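Local coordinates for protein aminopeptidase YwaD (Bacillus subtilis, PDB 6HC6) that removes N-terminal amino acids, such as arginine, lysine and leucine, from peptides as a secreted two-zinc aminopeptidase of the M28B subfamily, at residues 185-193 with 447-455. Sequence-based numbering, arbitrary orientation.
Sequences MTPNLSGNK and ASDIFEDIK. With ZN (zinc ion), chain E.
The ring of Phe451 lies flat against the backbone of the type I' turn running from Leu189 to Asn192. Over one face sit Ser190 CA, 3.8 Å from the ring centroid in a CH-pi contact, and the peptide that follows, with Gly191 N 3.4 Å from Phe451 CZ; Ile450 CG2 packs on the opposite face. The Asn188 amide stands almost upright to the ring, the planes 80° apart, and its OD1 accepts from Ser190 N (2.8 Å) in an Asx turn that helps shape the loop where it meets the ring. With CG anti to the backbone N (chi1 -172°), Asn188 extends toward 447-455 and brings ND2 to 3.0 Å from Glu452 O. Ile454 CG2 rests against both Asn188 CG and Ser190 OG, 3.4 Å from the latter. Replacing Phe451 by an alanine would probably strip the Ser190-Gly191 peptide of its aromatic cover and open a gap beside the turn. One water bridges Asn188 O, Ser190 OG and Ile454 O; the buried Asp453 O has no partner. One residue after Phe451, Glu452 OE1 binds zinc (2.3 Å) alongside Asp262, Glu295, His401 and a water, and is hydrogen-bonded to Tyr400 OH. The PA-domain loop thus meets the C-terminal tail mainly through van der Waals and water-mediated contacts, next to Glu452, itself a metal ligand, and Asp453, whose hydrogen bond to His401 probably helps orient that ligand.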
loop_
_atom_site.group_PDB
_atom_site.type_symbol
_atom_site.label_atom_id
_atom_site.label_comp_id
_atom_site.label_asym_id
_atom_site.label_seq_id
_atom_site.Cartn_x
_atom_site.Cartn_y
_atom_site.Cartn_z
ATOM N N MET A 185 0.214 -15.595 4.724
ATOM C CA MET A 185 1.042 -14.547 4.146
ATOM C C MET A 185 0.849 -14.475 2.635
ATOM O O MET A 185 0.643 -15.488 1.966
ATOM C CB MET A 185 2.515 -14.824 4.461
ATOM C CG MET A 185 2.872 -16.306 4.312
ATOM S SD MET A 185 4.487 -16.712 3.571
ATOM C CE MET A 185 4.269 -16.090 1.907
ATOM N N THR A 186 0.923 -13.264 2.096
ATOM C CA THR A 186 0.935 -13.080 0.648
ATOM C C THR A 186 2.366 -13.214 0.136
ATOM O O THR A 186 3.245 -12.475 0.592
ATOM C CB THR A 186 0.376 -11.711 0.286
ATOM O OG1 THR A 186 -0.949 -11.577 0.820
ATOM C CG2 THR A 186 0.319 -11.545 -1.216
ATOM N N PRO A 187 2.654 -14.149 -0.768
ATOM C CA PRO A 187 4.038 -14.294 -1.287
ATOM C C PRO A 187 4.319 -13.363 -2.464
ATOM O O PRO A 187 4.478 -13.795 -3.617
ATOM C CB PRO A 187 4.088 -15.776 -1.675
ATOM C CG PRO A 187 2.688 -16.093 -2.086
ATOM C CD PRO A 187 1.774 -15.243 -1.222
ATOM N N ASN A 188 4.397 -12.063 -2.156
ATOM C CA ASN A 188 4.577 -11.005 -3.156
ATOM C C ASN A 188 5.809 -11.251 -4.023
ATOM O O ASN A 188 6.923 -11.403 -3.517
ATOM C CB ASN A 188 4.687 -9.657 -2.432
ATOM C CG ASN A 188 4.693 -8.453 -3.375
ATOM O OD1 ASN A 188 5.195 -8.514 -4.502
ATOM N ND2 ASN A 188 4.149 -7.336 -2.897
ATOM N N LEU A 189 5.610 -11.240 -5.343
ATOM C CA LEU A 189 6.659 -11.595 -6.293
ATOM C C LEU A 189 7.423 -10.385 -6.837
ATOM O O LEU A 189 8.089 -10.504 -7.872
ATOM C CB LEU A 189 6.052 -12.403 -7.447
ATOM C CG LEU A 189 5.504 -13.768 -7.004
ATOM C CD1 LEU A 189 4.741 -14.437 -8.128
ATOM C CD2 LEU A 189 6.645 -14.666 -6.534
ATOM N N SER A 190 7.366 -9.239 -6.152
ATOM C CA SER A 190 8.140 -8.052 -6.543
ATOM C C SER A 190 7.839 -7.639 -7.981
ATOM O O SER A 190 8.724 -7.183 -8.709
ATOM C CB SER A 190 9.648 -8.271 -6.363
ATOM O OG SER A 190 9.999 -8.646 -5.039
ATOM N N GLY A 191 6.586 -7.809 -8.397
ATOM C CA GLY A 191 6.175 -7.432 -9.734
ATOM C C GLY A 191 6.606 -8.370 -10.840
ATOM O O GLY A 191 6.324 -8.084 -12.012
ATOM N N ASN A 192 7.278 -9.472 -10.519
ATOM C CA ASN A 192 7.681 -10.411 -11.550
ATOM C C ASN A 192 6.545 -11.374 -11.871
ATOM O O ASN A 192 5.600 -11.555 -11.098
ATOM C CB ASN A 192 8.914 -11.193 -11.114
ATOM C CG ASN A 192 10.126 -10.309 -10.913
ATOM O OD1 ASN A 192 10.460 -9.940 -9.786
ATOM N ND2 ASN A 192 10.797 -9.968 -12.006
ATOM N N LYS A 193 6.639 -11.993 -13.038
ATOM C CA LYS A 193 5.701 -13.031 -13.430
ATOM C C LYS A 193 6.356 -14.390 -13.239
ATOM O O LYS A 193 7.536 -14.571 -13.548
ATOM C CB LYS A 193 5.252 -12.843 -14.880
ATOM C CG LYS A 193 4.549 -11.516 -15.111
ATOM C CD LYS A 193 3.050 -11.681 -15.272
ATOM C CE LYS A 193 2.542 -10.841 -16.440
ATOM N NZ LYS A 193 1.224 -11.302 -16.967
ATOM N N ALA A 447 13.240 -2.884 -6.035
ATOM C CA ALA A 447 11.973 -3.543 -5.714
ATOM C C ALA A 447 11.605 -3.360 -4.247
ATOM O O ALA A 447 10.430 -3.160 -3.919
ATOM C CB ALA A 447 12.035 -5.034 -6.062
ATOM N N SER A 448 12.597 -3.416 -3.347
ATOM C CA SER A 448 12.279 -3.302 -1.928
ATOM C C SER A 448 11.875 -1.893 -1.525
ATOM O O SER A 448 11.380 -1.704 -0.407
ATOM C CB SER A 448 13.455 -3.775 -1.067
ATOM O OG SER A 448 14.479 -2.803 -1.020
ATOM N N ASP A 449 12.062 -0.905 -2.402
ATOM C CA ASP A 449 11.521 0.427 -2.185
ATOM C C ASP A 449 10.221 0.660 -2.943
ATOM O O ASP A 449 9.670 1.760 -2.878
ATOM C CB ASP A 449 12.550 1.489 -2.573
ATOM C CG ASP A 449 13.652 1.633 -1.533
ATOM O OD1 ASP A 449 13.359 1.510 -0.320
ATOM O OD2 ASP A 449 14.812 1.862 -1.931
ATOM N N ILE A 450 9.714 -0.342 -3.653
ATOM C CA ILE A 450 8.440 -0.240 -4.354
ATOM C C ILE A 450 7.370 -1.071 -3.666
ATOM O O ILE A 450 6.272 -0.588 -3.390
ATOM C CB ILE A 450 8.582 -0.648 -5.835
ATOM C CG1 ILE A 450 9.466 0.361 -6.567
ATOM C CG2 ILE A 450 7.189 -0.734 -6.474
ATOM C CD1 ILE A 450 9.869 -0.073 -7.939
ATOM N N PHE A 451 7.678 -2.329 -3.381
ATOM C CA PHE A 451 6.699 -3.278 -2.883
ATOM C C PHE A 451 6.782 -3.409 -1.364
ATOM O O PHE A 451 7.771 -3.026 -0.734
ATOM C CB PHE A 451 6.906 -4.638 -3.550
ATOM C CG PHE A 451 6.834 -4.586 -5.045
ATOM C CD1 PHE A 451 7.971 -4.369 -5.802
ATOM C CD2 PHE A 451 5.613 -4.724 -5.694
ATOM C CE1 PHE A 451 7.902 -4.307 -7.180
ATOM C CE2 PHE A 451 5.540 -4.651 -7.075
ATOM C CZ PHE A 451 6.683 -4.443 -7.815
ATOM N N GLU A 452 5.707 -3.944 -0.785
ATOM C CA GLU A 452 5.636 -4.308 0.622
ATOM C C GLU A 452 5.608 -5.826 0.734
ATOM O O GLU A 452 5.053 -6.506 -0.133
ATOM C CB GLU A 452 4.392 -3.707 1.286
ATOM C CG GLU A 452 4.336 -2.182 1.140
ATOM C CD GLU A 452 3.026 -1.557 1.599
ATOM O OE1 GLU A 452 2.344 -2.111 2.498
ATOM O OE2 GLU A 452 2.694 -0.470 1.076
ATOM N N ASP A 453 6.228 -6.352 1.789
ATOM C CA ASP A 453 6.181 -7.782 2.103
ATOM C C ASP A 453 6.674 -8.642 0.933
ATOM O O ASP A 453 5.948 -9.494 0.416
ATOM C CB ASP A 453 4.759 -8.209 2.498
ATOM C CG ASP A 453 4.283 -7.586 3.800
ATOM O OD1 ASP A 453 5.127 -7.078 4.572
ATOM O OD2 ASP A 453 3.053 -7.626 4.053
ATOM N N ILE A 454 7.926 -8.424 0.516
ATOM C CA ILE A 454 8.487 -9.238 -0.563
ATOM C C ILE A 454 9.399 -10.344 -0.054
ATOM O O ILE A 454 9.950 -11.097 -0.863
ATOM C CB ILE A 454 9.238 -8.388 -1.610
ATOM C CG1 ILE A 454 10.404 -7.623 -0.986
ATOM C CG2 ILE A 454 8.286 -7.460 -2.313
ATOM C CD1 ILE A 454 11.249 -6.889 -2.013
ATOM N N LYS A 455 9.587 -10.456 1.255
ATOM C CA LYS A 455 10.325 -11.574 1.826
ATOM C C LYS A 455 9.850 -11.820 3.255
ATOM O O LYS A 455 10.181 -12.848 3.861
ATOM C CB LYS A 455 11.835 -11.320 1.796
ATOM C CG LYS A 455 12.280 -10.167 2.670
ATOM C CD LYS A 455 13.781 -9.956 2.591
ATOM C CE LYS A 455 14.543 -11.118 3.196
ATOM N NZ LYS A 455 16.025 -11.010 2.992
ATOM O OXT LYS A 455 9.124 -10.994 3.825
HETATM ZN ZN ZN E . 0.139 -1.799 2.964
HETATM O O HOH W 1 9.534 -11.170 -3.673
HETATM O O HOH W 2 3.499 -4.072 -2.525
HETATM O O HOH W 3 0.503 0.242 1.957
#